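PDB 2WOL: clavulanic acid biosynthesis oligopeptide binding protein 2 from Streptomyces clavuligerus, which probably binds peptides as an extracellular solute-binding protein of the clavulanic acid biosynthetic pathway. Local coordinates for residues 308-313 / 481-486; 332-337 / 406-411; 421-426 / 442-447; 428-433 / 447-452. All coordinates share one frame; numbering follows the deposited sequence.

Contact 1 of 4, residues 308-313 / 481-486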
loop_
_atom_site.group_PDB
_atom_site.type_symbol
_atom_site.label_atom_id
_atom_site.label_comp_id
_atom_site.label_asym_id
_atom_site.label_seq_id
_atom_site.Cartn_x
_atom_site.Cartn_y
_atom_site.Cartn_z
ATOM N N ALA A 308 3.565 4.238 17.559
ATOM C CA ALA A 308 2.293 4.779 18.014
ATOM C C ALA A 308 2.222 4.739 19.530
ATOM O O ALA A 308 2.683 3.785 20.148
ATOM C CB ALA A 308 1.138 3.990 17.410
ATOM N N MET A 309 1.651 5.787 20.116
ATOM C CA MET A 309 1.400 5.841 21.554
ATOM C C MET A 309 -0.100 5.889 21.835
ATOM O O MET A 309 -0.844 6.612 21.171
ATOM C CB MET A 309 2.126 7.023 22.187
ATOM C CG MET A 309 3.606 6.750 22.394
ATOM S SD MET A 309 4.528 8.178 22.973
ATOM C CE MET A 309 4.815 9.063 21.443
ATOM N N GLN A 310 -0.525 5.103 22.823
ATOM C CA GLN A 310 -1.938 4.807 23.053
ATOM C C GLN A 310 -2.479 5.514 24.296
ATOM O O GLN A 310 -2.178 5.094 25.410
ATOM C CB GLN A 310 -2.126 3.292 23.203
ATOM C CG GLN A 310 -2.067 2.484 21.904
ATOM C CD GLN A 310 -0.812 2.740 21.098
ATOM O OE1 GLN A 310 -0.853 3.444 20.092
ATOM N NE2 GLN A 310 0.314 2.196 21.551
ATOM N N PRO A 311 -3.270 6.592 24.111
ATOM C CA PRO A 311 -3.867 7.285 25.262
ATOM C C PRO A 311 -4.705 6.403 26.195
ATOM O O PRO A 311 -4.870 6.747 27.369
ATOM C CB PRO A 311 -4.738 8.360 24.604
ATOM C CG PRO A 311 -4.031 8.643 23.320
ATOM C CD PRO A 311 -3.614 7.275 22.849
ATOM N N HIS A 312 -5.212 5.283 25.685
ATOM C CA HIS A 312 -5.970 4.333 26.507
ATOM C C HIS A 312 -5.096 3.510 27.464
ATOM O O HIS A 312 -5.613 2.751 28.298
ATOM C CB HIS A 312 -6.873 3.433 25.649
ATOM C CG HIS A 312 -6.243 2.952 24.376
ATOM N ND1 HIS A 312 -6.086 3.761 23.269
ATOM C CD2 HIS A 312 -5.768 1.734 24.022
ATOM C CE1 HIS A 312 -5.528 3.064 22.294
ATOM N NE2 HIS A 312 -5.325 1.832 22.725
ATOM N N ILE A 313 -3.780 3.673 27.349
ATOM C CA ILE A 313 -2.826 3.006 28.230
ATOM C C ILE A 313 -2.070 4.059 29.045
ATOM O O ILE A 313 -1.115 4.650 28.547
ATOM C CB ILE A 313 -1.809 2.130 27.429
ATOM C CG1 ILE A 313 -2.509 1.225 26.398
ATOM C CG2 ILE A 313 -0.893 1.343 28.376
ATOM C CD1 ILE A 313 -3.498 0.211 26.977
ATOM N N ASN A 481 -5.619 2.703 13.233
ATOM C CA ASN A 481 -5.636 3.862 14.108
ATOM C C ASN A 481 -5.259 3.371 15.502
ATOM O O ASN A 481 -6.112 3.187 16.378
ATOM C CB ASN A 481 -7.013 4.538 14.084
ATOM C CG ASN A 481 -7.051 5.836 14.880
ATOM O OD1 ASN A 481 -6.189 6.093 15.721
ATOM N ND2 ASN A 481 -8.065 6.661 14.616
ATOM N N LEU A 482 -3.962 3.158 15.698
ATOM C CA LEU A 482 -3.473 2.496 16.907
ATOM C C LEU A 482 -3.696 3.304 18.188
ATOM O O LEU A 482 -4.092 2.734 19.208
ATOM C CB LEU A 482 -2.007 2.060 16.752
ATOM C CG LEU A 482 -1.690 1.114 15.585
ATOM C CD1 LEU A 482 -0.212 0.747 15.563
ATOM C CD2 LEU A 482 -2.564 -0.143 15.597
ATOM N N PRO A 483 -3.456 4.629 18.149
ATOM C CA PRO A 483 -3.803 5.443 19.317
ATOM C C PRO A 483 -5.307 5.568 19.551
ATOM O O PRO A 483 -5.723 6.099 20.584
ATOM C CB PRO A 483 -3.236 6.824 18.961
ATOM C CG PRO A 483 -2.228 6.567 17.881
ATOM C CD PRO A 483 -2.816 5.443 17.098
ATOM N N GLU A 484 -6.110 5.103 18.593
ATOM C CA GLU A 484 -7.567 5.298 18.619
ATOM C C GLU A 484 -7.917 6.780 18.787
ATOM O O GLU A 484 -8.777 7.154 19.593
ATOM C CB GLU A 484 -8.229 4.417 19.690
ATOM C CG GLU A 484 -8.006 2.927 19.448
ATOM C CD GLU A 484 -8.467 2.036 20.589
ATOM O OE1 GLU A 484 -9.430 2.407 21.301
ATOM O OE2 GLU A 484 -7.866 0.952 20.760
ATOM N N LEU A 485 -7.215 7.618 18.031
ATOM C CA LEU A 485 -7.491 9.042 18.002
ATOM C C LEU A 485 -8.886 9.260 17.443
ATOM O O LEU A 485 -9.227 8.736 16.382
ATOM C CB LEU A 485 -6.453 9.783 17.153
ATOM C CG LEU A 485 -6.469 11.314 17.250
ATOM C CD1 LEU A 485 -5.996 11.772 18.620
ATOM C CD2 LEU A 485 -5.616 11.944 16.155
ATOM N N ASP A 486 -9.688 10.021 18.180
ATOM C CA ASP A 486 -11.036 10.367 17.752
ATOM C C ASP A 486 -11.289 11.837 18.073
ATOM O O ASP A 486 -12.123 12.178 18.918
ATOM C CB ASP A 486 -12.058 9.450 18.433
ATOM C CG ASP A 486 -13.439 9.528 17.805
ATOM O OD1 ASP A 486 -13.598 10.150 16.729
ATOM O OD2 ASP A 486 -14.376 8.951 18.400
HETATM O O HOH W 1 -5.230 0.406 20.053
HETATM O O HOH W 2 -7.582 6.160 23.315
#
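Gln310 and Pro483 bring the two backbones to 4.2 Å between their CA atoms, where the end of a strand runs into a type I turn (Gln310 to Ile313) and meets a second type I turn (Asn481 to Glu484). The imidazole of His312 is the centre of the polar half. One face lies over the Glu484 carboxylate, CD standing 3.5 Å from the ring plane near its rim and the two planes 25° apart, while Gln310 CB covers the opposite face. This is stacking and not a hydrogen bond, since His312 NE2 and Glu484 OE2 lie 3.3 Å apart at a poor angle. A water joins them instead, 3.0 Å from His312 NE2 and donating to both Glu484 OE2 and Leu482 O; a second water reaches His312 ND1. Glu484 OE2 also forms a salt bridge with Arg442, so the charge of the carboxylate is probably partly balanced there. The chain of Gln310 bends at chi2 (54°), which turns its amide back toward the end of strand 303-309: NE2 donates to Ala308 O at 3.2 Å, from above the carbonyl plane, and also to Leu446 O. The apolar half is ordinary van der Waals packing. Ala308 CB meets Leu482 CB at 3.7 Å, and Pro311 CD lies 3.9 Å from Pro483 CB. Met309 O, facing Pro483 CB at 3.3 Å, is buried without a hydrogen-bond partner. The contact joins the end of strand 303-309, in the large mixed sheet, to the loop between helices 460-468 and 488-499; Met309 touches helix 319-327, His312 helix 438-444 and Leu482 strand 448-453.

Contact 2 of 4, residues 332-337 / 406-411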
loop_
_atom_site.group_PDB
_atom_site.type_symbol
_atom_site.label_atom_id
_atom_site.label_comp_id
_atom_site.label_asym_id
_atom_site.label_seq_id
_atom_site.Cartn_x
_atom_site.Cartn_y
_atom_site.Cartn_z
ATOM N N ILE A 332 18.809 8.855 15.006
ATOM C CA ILE A 332 19.958 8.231 14.352
ATOM C C ILE A 332 20.044 6.759 14.745
ATOM O O ILE A 332 20.156 5.884 13.878
ATOM C CB ILE A 332 21.277 8.979 14.689
ATOM C CG1 ILE A 332 21.194 10.458 14.269
ATOM C CG2 ILE A 332 22.489 8.278 14.061
ATOM C CD1 ILE A 332 20.888 10.698 12.782
ATOM N N LEU A 333 19.960 6.490 16.048
ATOM C CA LEU A 333 19.952 5.122 16.574
ATOM C C LEU A 333 18.775 4.321 16.018
ATOM O O LEU A 333 18.916 3.144 15.666
ATOM C CB LEU A 333 19.889 5.142 18.107
ATOM C CG LEU A 333 20.027 3.827 18.881
ATOM C CD1 LEU A 333 21.464 3.311 18.812
ATOM C CD2 LEU A 333 19.576 3.990 20.331
ATOM N N LEU A 334 17.616 4.969 15.936
ATOM C CA LEU A 334 16.401 4.326 15.446
ATOM C C LEU A 334 16.507 3.996 13.959
ATOM O O LEU A 334 16.063 2.932 13.523
ATOM C CB LEU A 334 15.171 5.189 15.747
ATOM C CG LEU A 334 14.763 5.183 17.227
ATOM C CD1 LEU A 334 14.020 6.452 17.611
ATOM C CD2 LEU A 334 13.930 3.952 17.544
ATOM N N GLN A 335 17.111 4.899 13.191
ATOM C CA GLN A 335 17.353 4.646 11.773
ATOM C C GLN A 335 18.372 3.523 11.584
ATOM O O GLN A 335 18.220 2.686 10.689
ATOM C CB GLN A 335 17.824 5.915 11.073
ATOM C CG GLN A 335 18.074 5.724 9.587
ATOM C CD GLN A 335 18.308 7.026 8.874
ATOM O OE1 GLN A 335 19.036 7.889 9.368
ATOM N NE2 GLN A 335 17.693 7.183 7.701
ATOM N N ASP A 336 19.402 3.506 12.426
ATOM C CA ASP A 336 20.413 2.449 12.380
ATOM C C ASP A 336 19.789 1.082 12.648
ATOM O O ASP A 336 20.177 0.089 12.031
ATOM C CB ASP A 336 21.562 2.736 13.352
ATOM C CG ASP A 336 22.508 3.821 12.846
ATOM O OD1 ASP A 336 22.330 4.299 11.707
ATOM O OD2 ASP A 336 23.434 4.199 13.596
ATOM N N ALA A 337 18.808 1.044 13.548
ATOM C CA ALA A 337 18.059 -0.180 13.822
ATOM C C ALA A 337 17.252 -0.616 12.599
ATOM O O ALA A 337 16.953 -1.799 12.438
ATOM C CB ALA A 337 17.148 0.012 15.028
ATOM N N ALA A 406 12.375 -1.569 18.402
ATOM C CA ALA A 406 11.888 -1.528 19.785
ATOM C C ALA A 406 13.032 -1.352 20.785
ATOM O O ALA A 406 12.934 -0.535 21.703
ATOM C CB ALA A 406 11.074 -2.777 20.115
ATOM N N ASP A 407 14.111 -2.112 20.591
ATOM C CA ASP A 407 15.296 -2.030 21.448
ATOM C C ASP A 407 15.916 -0.633 21.422
ATOM O O ASP A 407 16.377 -0.133 22.451
ATOM C CB ASP A 407 16.349 -3.069 21.040
ATOM C CG ASP A 407 15.913 -4.501 21.327
ATOM O OD1 ASP A 407 15.015 -4.710 22.173
ATOM O OD2 ASP A 407 16.486 -5.422 20.704
ATOM N N ALA A 408 15.929 -0.016 20.243
ATOM C CA ALA A 408 16.420 1.351 20.093
ATOM C C ALA A 408 15.513 2.366 20.797
ATOM O O ALA A 408 15.989 3.393 21.296
ATOM C CB ALA A 408 16.594 1.697 18.624
ATOM N N VAL A 409 14.214 2.077 20.858
ATOM C CA VAL A 409 13.294 2.924 21.623
ATOM C C VAL A 409 13.599 2.788 23.119
ATOM O O VAL A 409 13.676 3.783 23.837
ATOM C CB VAL A 409 11.797 2.608 21.341
ATOM C CG1 VAL A 409 10.888 3.526 22.159
ATOM C CG2 VAL A 409 11.474 2.762 19.858
ATOM N N VAL A 410 13.784 1.550 23.574
ATOM C CA VAL A 410 14.151 1.265 24.966
ATOM C C VAL A 410 15.412 2.043 25.360
ATOM O O VAL A 410 15.434 2.740 26.377
ATOM C CB VAL A 410 14.366 -0.258 25.199
ATOM C CG1 VAL A 410 14.907 -0.533 26.605
ATOM C CG2 VAL A 410 13.076 -1.028 24.965
ATOM N N GLU A 411 16.450 1.929 24.534
ATOM C CA GLU A 411 17.725 2.597 24.777
ATOM C C GLU A 411 17.588 4.127 24.786
ATOM O O GLU A 411 18.150 4.801 25.656
ATOM C CB GLU A 411 18.756 2.147 23.736
ATOM C CG GLU A 411 20.172 2.640 23.992
ATOM C CD GLU A 411 21.193 2.063 23.016
ATOM O OE1 GLU A 411 20.950 0.979 22.440
ATOM O OE2 GLU A 411 22.245 2.702 22.829
#
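Ala408 O takes a hydrogen bond from the hydroxyl of Ser412, one turn further along its own helix, and the CD2 methyl of Leu333 comes up against the same oxygen at 3.8 Å. That methyl belongs to a side chain that meets two residues of the facing helix. With CG anti to the backbone N (chi1 -173°), Leu333 stretches toward that helix and crosses the extended Glu411 chain at about a right angle. Leu333 CD2 rests against CB, CG and the carboxylate carbon of Glu411, with Leu333 CD2 to Glu411 CD at 3.7 Å, while Leu333 CG lies 4.0 Å from Ala408 CB. Ala408 is the small residue at the middle: its CB is also met by Leu334 CD2 at 3.7 Å and by Ala337 CB at 4.0 Å. Leu334 carries the packing inward, its CD2 touching Val409 CG2 at 3.6 Å. The helical segments run antiparallel, their axes 161° apart in direction and 8.8 Å apart at closest, a close approach suited to the alanines between them. Helix 401-414 is the connection of a beta-alpha-beta crossover between the neighbouring parallel strands 391-398 and 418-425, and helix 331-337 packs on its flank, with Leu334 also on strand 523-534. No hydrogen bond or salt bridge passes between the two segments, so their association rests on van der Waals contact, mostly between carbon atoms, with the Glu411 carboxylate kept at the exposed margin.

Contact 3 of 4, residues 421-426 / 442-447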
loop_
_atom_site.group_PDB
_atom_site.type_symbol
_atom_site.label_atom_id
_atom_site.label_comp_id
_atom_site.label_asym_id
_atom_site.label_seq_id
_atom_site.Cartn_x
_atom_site.Cartn_y
_atom_site.Cartn_z
ATOM N N THR A 421 9.956 -2.281 28.886
ATOM C CA THR A 421 10.174 -3.679 28.559
ATOM C C THR A 421 9.454 -3.960 27.244
ATOM O O THR A 421 8.560 -3.210 26.838
ATOM C CB THR A 421 9.696 -4.619 29.675
ATOM O OG1 THR A 421 8.330 -4.335 29.985
ATOM C CG2 THR A 421 10.542 -4.430 30.933
ATOM N N VAL A 422 9.858 -5.035 26.579
ATOM C CA VAL A 422 9.405 -5.330 25.230
ATOM C C VAL A 422 8.467 -6.537 25.237
ATOM O O VAL A 422 8.792 -7.585 25.807
ATOM C CB VAL A 422 10.609 -5.597 24.292
ATOM C CG1 VAL A 422 10.141 -5.857 22.878
ATOM C CG2 VAL A 422 11.594 -4.428 24.320
ATOM N N LYS A 423 7.303 -6.374 24.616
ATOM C CA LYS A 423 6.360 -7.474 24.434
ATOM C C LYS A 423 6.283 -7.828 22.956
ATOM O O LYS A 423 5.819 -7.029 22.140
ATOM C CB LYS A 423 4.973 -7.111 24.985
ATOM C CG LYS A 423 3.864 -8.133 24.696
ATOM C CD LYS A 423 4.099 -9.460 25.406
ATOM C CE LYS A 423 3.068 -10.495 24.986
ATOM N NZ LYS A 423 3.252 -11.781 25.722
ATOM N N GLU A 424 6.759 -9.021 22.616
ATOM C CA GLU A 424 6.696 -9.496 21.238
ATOM C C GLU A 424 5.370 -10.181 20.959
ATOM O O GLU A 424 4.868 -10.949 21.785
ATOM C CB GLU A 424 7.858 -10.438 20.926
ATOM C CG GLU A 424 9.188 -9.722 20.780
ATOM C CD GLU A 424 10.335 -10.657 20.451
ATOM O OE1 GLU A 424 10.204 -11.885 20.662
ATOM O OE2 GLU A 424 11.376 -10.161 19.979
ATOM N N LEU A 425 4.805 -9.884 19.792
ATOM C CA LEU A 425 3.553 -10.485 19.358
ATOM C C LEU A 425 3.791 -11.299 18.090
ATOM O O LEU A 425 4.721 -11.017 17.333
ATOM C CB LEU A 425 2.491 -9.407 19.114
ATOM C CG LEU A 425 2.140 -8.472 20.281
ATOM C CD1 LEU A 425 1.262 -7.318 19.806
ATOM C CD2 LEU A 425 1.471 -9.236 21.426
ATOM N N ASP A 426 2.946 -12.306 17.868
ATOM C CA ASP A 426 3.034 -13.168 16.687
ATOM C C ASP A 426 3.103 -12.353 15.396
ATOM O O ASP A 426 2.308 -11.431 15.188
ATOM C CB ASP A 426 1.835 -14.119 16.640
ATOM C CG ASP A 426 2.096 -15.363 15.803
ATOM O OD1 ASP A 426 2.769 -15.271 14.751
ATOM O OD2 ASP A 426 1.613 -16.444 16.201
ATOM N N ARG A 442 -4.900 -3.494 24.921
ATOM C CA ARG A 442 -5.308 -3.332 26.318
ATOM C C ARG A 442 -4.885 -4.511 27.200
ATOM O O ARG A 442 -4.408 -4.308 28.316
ATOM C CB ARG A 442 -6.815 -3.085 26.411
ATOM C CG ARG A 442 -7.221 -1.691 25.980
ATOM C CD ARG A 442 -8.708 -1.622 25.679
ATOM N NE ARG A 442 -9.138 -0.266 25.352
ATOM C CZ ARG A 442 -8.999 0.300 24.155
ATOM N NH1 ARG A 442 -8.430 -0.371 23.154
ATOM N NH2 ARG A 442 -9.432 1.540 23.964
ATOM N N GLU A 443 -5.042 -5.735 26.694
ATOM C CA GLU A 443 -4.661 -6.945 27.441
ATOM C C GLU A 443 -3.208 -6.902 27.923
ATOM O O GLU A 443 -2.907 -7.249 29.073
ATOM C CB GLU A 443 -4.896 -8.202 26.592
ATOM C CG GLU A 443 -4.486 -9.506 27.283
ATOM C CD GLU A 443 -4.636 -10.744 26.407
ATOM O OE1 GLU A 443 -5.311 -10.678 25.355
ATOM O OE2 GLU A 443 -4.070 -11.795 26.778
ATOM N N HIS A 444 -2.315 -6.469 27.037
ATOM C CA HIS A 444 -0.886 -6.464 27.321
ATOM C C HIS A 444 -0.365 -5.094 27.745
ATOM O O HIS A 444 0.818 -4.953 28.051
ATOM C CB HIS A 444 -0.103 -6.989 26.119
ATOM C CG HIS A 444 -0.448 -8.395 25.750
ATOM N ND1 HIS A 444 -0.066 -9.477 26.514
ATOM C CD2 HIS A 444 -1.147 -8.898 24.707
ATOM C CE1 HIS A 444 -0.511 -10.588 25.952
ATOM N NE2 HIS A 444 -1.168 -10.263 24.853
ATOM N N GLY A 445 -1.251 -4.103 27.768
ATOM C CA GLY A 445 -0.899 -2.751 28.215
ATOM C C GLY A 445 0.207 -2.147 27.373
ATOM O O GLY A 445 1.232 -1.695 27.898
ATOM N N LEU A 446 -0.021 -2.132 26.063
ATOM C CA LEU A 446 0.985 -1.705 25.092
ATOM C C LEU A 446 0.885 -0.206 24.822
ATOM O O LEU A 446 0.203 0.236 23.892
ATOM C CB LEU A 446 0.857 -2.516 23.794
ATOM C CG LEU A 446 0.882 -4.041 23.973
ATOM C CD1 LEU A 446 0.639 -4.780 22.663
ATOM C CD2 LEU A 446 2.188 -4.506 24.627
ATOM N N GLY A 447 1.572 0.568 25.658
ATOM C CA GLY A 447 1.555 2.026 25.588
ATOM C C GLY A 447 2.241 2.565 24.350
ATOM O O GLY A 447 1.906 3.654 23.879
#
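A CH-pi contact joins Lys423 to His444. Lys423 CE sits over one face of the imidazole, 3.9 Å from the ring centroid and 25° off the normal, displaced toward ND1 and CE1. The lysine reaches this place because its chain bends at chi2 (66°) and then runs straight; CG of the neighbouring Glu443 lies over the opposite face, near the ring centre. The ammonium group is beyond bonding distance: Lys423 NZ is 4.1 Å from His444 ND1. Its nearby charge would probably make protonation of the imidazole somewhat less favourable.

The helix that presents the imidazole, 438-444, ends in a Schellman motif. Gly445, with positive phi, is its C-prime residue, Leu446 N turns back to Val441 O, and Gly445 N makes a weak bond to Arg442 O. The chain thereby swings from helix to strand 448-453, placing Leu446 against strand 418-425.

Apolar contacts form the inner part. Leu446 divides its methyls between two partners: CD2 lies 3.8 Å from Lys423 CB, and CD1 meets Leu425 CD1 tip to tip at 3.9 Å. Leu425 CD2 also approaches His444 CD2, at 4.2 Å. Beneath this layer both Lys423 and Leu446 rest on Val394 of strand 391-398, the parallel neighbour to which strand 418-425 is bonded.

Contact 4 of 4, residues 428-433 / 447-452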
loop_
_atom_site.group_PDB
_atom_site.type_symbol
_atom_site.label_atom_id
_atom_site.label_comp_id
_atom_site.label_asym_id
_atom_site.label_seq_id
_atom_site.Cartn_x
_atom_site.Cartn_y
_atom_site.Cartn_z
ATOM N N ALA A 428 2.663 -13.294 12.076
ATOM C CA ALA A 428 1.626 -13.562 11.077
ATOM C C ALA A 428 0.304 -12.840 11.348
ATOM O O ALA A 428 -0.395 -12.450 10.410
ATOM C CB ALA A 428 1.392 -15.062 10.953
ATOM N N THR A 429 -0.026 -12.660 12.626
ATOM C CA THR A 429 -1.288 -12.035 13.022
ATOM C C THR A 429 -1.099 -10.661 13.672
ATOM O O THR A 429 -2.003 -10.165 14.344
ATOM C CB THR A 429 -2.071 -12.928 14.005
ATOM O OG1 THR A 429 -1.283 -13.150 15.180
ATOM C CG2 THR A 429 -2.431 -14.267 13.363
ATOM N N TYR A 430 0.065 -10.050 13.464
ATOM C CA TYR A 430 0.410 -8.783 14.118
ATOM C C TYR A 430 -0.595 -7.666 13.838
ATOM O O TYR A 430 -0.901 -6.860 14.720
ATOM C CB TYR A 430 1.817 -8.343 13.712
ATOM C CG TYR A 430 2.377 -7.196 14.529
ATOM C CD1 TYR A 430 2.730 -7.376 15.868
ATOM C CD2 TYR A 430 2.575 -5.939 13.957
ATOM C CE1 TYR A 430 3.255 -6.333 16.619
ATOM C CE2 TYR A 430 3.106 -4.884 14.702
ATOM C CZ TYR A 430 3.438 -5.090 16.032
ATOM O OH TYR A 430 3.961 -4.060 16.780
ATOM N N PHE A 431 -1.116 -7.632 12.616
ATOM C CA PHE A 431 -2.040 -6.580 12.202
ATOM C C PHE A 431 -3.513 -6.963 12.409
ATOM O O PHE A 431 -4.370 -6.095 12.571
ATOM C CB PHE A 431 -1.751 -6.170 10.750
ATOM C CG PHE A 431 -0.282 -5.956 10.467
ATOM C CD1 PHE A 431 0.458 -6.917 9.784
ATOM C CD2 PHE A 431 0.366 -4.804 10.905
ATOM C CE1 PHE A 431 1.820 -6.727 9.529
ATOM C CE2 PHE A 431 1.725 -4.604 10.657
ATOM C CZ PHE A 431 2.453 -5.567 9.968
ATOM N N SER A 432 -3.792 -8.264 12.429
ATOM C CA SER A 432 -5.153 -8.769 12.614
ATOM C C SER A 432 -5.528 -8.998 14.081
ATOM O O SER A 432 -6.653 -8.697 14.498
ATOM C CB SER A 432 -5.349 -10.065 11.822
ATOM O OG SER A 432 -4.341 -11.011 12.144
ATOM N N LEU A 433 -4.594 -9.539 14.860
ATOM C CA LEU A 433 -4.880 -9.904 16.247
ATOM C C LEU A 433 -3.870 -9.338 17.245
ATOM O O LEU A 433 -4.057 -9.463 18.455
ATOM C CB LEU A 433 -4.969 -11.432 16.398
ATOM C CG LEU A 433 -6.082 -12.187 15.658
ATOM C CD1 LEU A 433 -5.770 -13.675 15.613
ATOM C CD2 LEU A 433 -7.452 -11.938 16.287
ATOM N N GLY A 447 1.572 0.568 25.658
ATOM C CA GLY A 447 1.555 2.026 25.588
ATOM C C GLY A 447 2.241 2.565 24.350
ATOM O O GLY A 447 1.906 3.654 23.879
ATOM N N LEU A 448 3.212 1.803 23.845
ATOM C CA LEU A 448 3.870 2.096 22.572
ATOM C C LEU A 448 3.808 0.876 21.665
ATOM O O LEU A 448 3.826 -0.261 22.146
ATOM C CB LEU A 448 5.337 2.497 22.778
ATOM C CG LEU A 448 5.681 3.538 23.846
ATOM C CD1 LEU A 448 6.178 2.833 25.105
ATOM C CD2 LEU A 448 6.730 4.513 23.349
ATOM N N LEU A 449 3.746 1.122 20.357
ATOM C CA LEU A 449 3.684 0.060 19.350
ATOM C C LEU A 449 4.569 0.415 18.169
ATOM O O LEU A 449 4.512 1.544 17.667
ATOM C CB LEU A 449 2.246 -0.135 18.857
ATOM C CG LEU A 449 1.234 -0.717 19.848
ATOM C CD1 LEU A 449 -0.190 -0.504 19.354
ATOM C CD2 LEU A 449 1.519 -2.208 20.064
ATOM N N VAL A 450 5.378 -0.545 17.724
ATOM C CA VAL A 450 6.200 -0.370 16.528
ATOM C C VAL A 450 5.455 -0.931 15.329
ATOM O O VAL A 450 4.981 -2.067 15.360
ATOM C CB VAL A 450 7.563 -1.100 16.646
ATOM C CG1 VAL A 450 8.391 -0.933 15.360
ATOM C CG2 VAL A 450 8.342 -0.595 17.845
ATOM N N THR A 451 5.351 -0.143 14.264
ATOM C CA THR A 451 4.741 -0.653 13.046
ATOM C C THR A 451 5.234 0.058 11.792
ATOM O O THR A 451 6.002 1.014 11.872
ATOM C CB THR A 451 3.187 -0.652 13.133
ATOM O OG1 THR A 451 2.655 -1.522 12.127
ATOM C CG2 THR A 451 2.612 0.746 12.970
ATOM N N ASP A 452 4.813 -0.445 10.639
ATOM C CA ASP A 452 5.001 0.257 9.379
ATOM C C ASP A 452 3.676 0.266 8.632
ATOM O O ASP A 452 2.804 -0.561 8.906
ATOM C CB ASP A 452 6.149 -0.339 8.552
ATOM C CG ASP A 452 5.836 -1.715 7.982
ATOM O OD1 ASP A 452 5.025 -2.467 8.561
ATOM O OD2 ASP A 452 6.437 -2.053 6.940
#
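Tyr430 and Phe431, at the start of the short, weakly bonded helix 430-434, make a largely buried contact of aromatic side chains with a backbone carbonyl and a hydroxyl, those of Val450 and Thr451 in strand 448-453, an inner strand of the large mixed sheet between 303-309 and 391-398. The backbones stay well apart, 9.0 Å between the CA atoms of Phe431 and Thr451, and side chains span the distance. Tyr430, its CG anti to the backbone N (chi1 -169°), reaches across to the strand and donates from OH to Val450 O at 2.7 Å. The hydroxyl approaches in the plane of that carbonyl, with a C=O...OH angle of 149°. Val450 O also lies near the plane of the tyrosine ring, so the carbonyl meets its edge, with Tyr430 CE2 at 3.4 Å. Phe431 meets the next residues of the strand and offers CE2 to Thr451 OG1 at 3.5 Å, again edge-on, the oxygen lying in the ring plane. The two aromatic residues brace each other: the edge of Tyr430 is set against a face of Phe431, CD2 standing 3.6 Å above that ring's plane. Phe431 also meets the ring of Trp480, their planes about 20° apart, and Tyr430 and Phe431 both touch Gln398 of strand 391-398. The tyrosine bond is short and the sole hydrogen bond between the segments; in these buried surroundings it gives the phenol a defined partner and direction, whereas Phe431 contributes shape and perhaps a weak C-H...O attraction.

How the contacts relate
From the N terminus, strand 303-309 opens contact 1, whose loop closes at 481-486 and encloses the other three. Contact 2 comes first inside it, opening on helix 331-337 and closing on helix 401-414. Contacts 3 and 4 follow in series with it and cross each other: 421-426 and 428-433 open in turn, 442-447 and 447-452 close in the same order, sharing Gly447. Val422 packs on Val410, linking contacts 2 and 3. Backbone bonds of Ala308 to Leu449 and of Gln310 to Gly447 link contact 1 to contact 4, the second also to contact 3. Contacts 1, 3 and 4 all involve strands of one mixed sheet, with the helices of contact 2 against it.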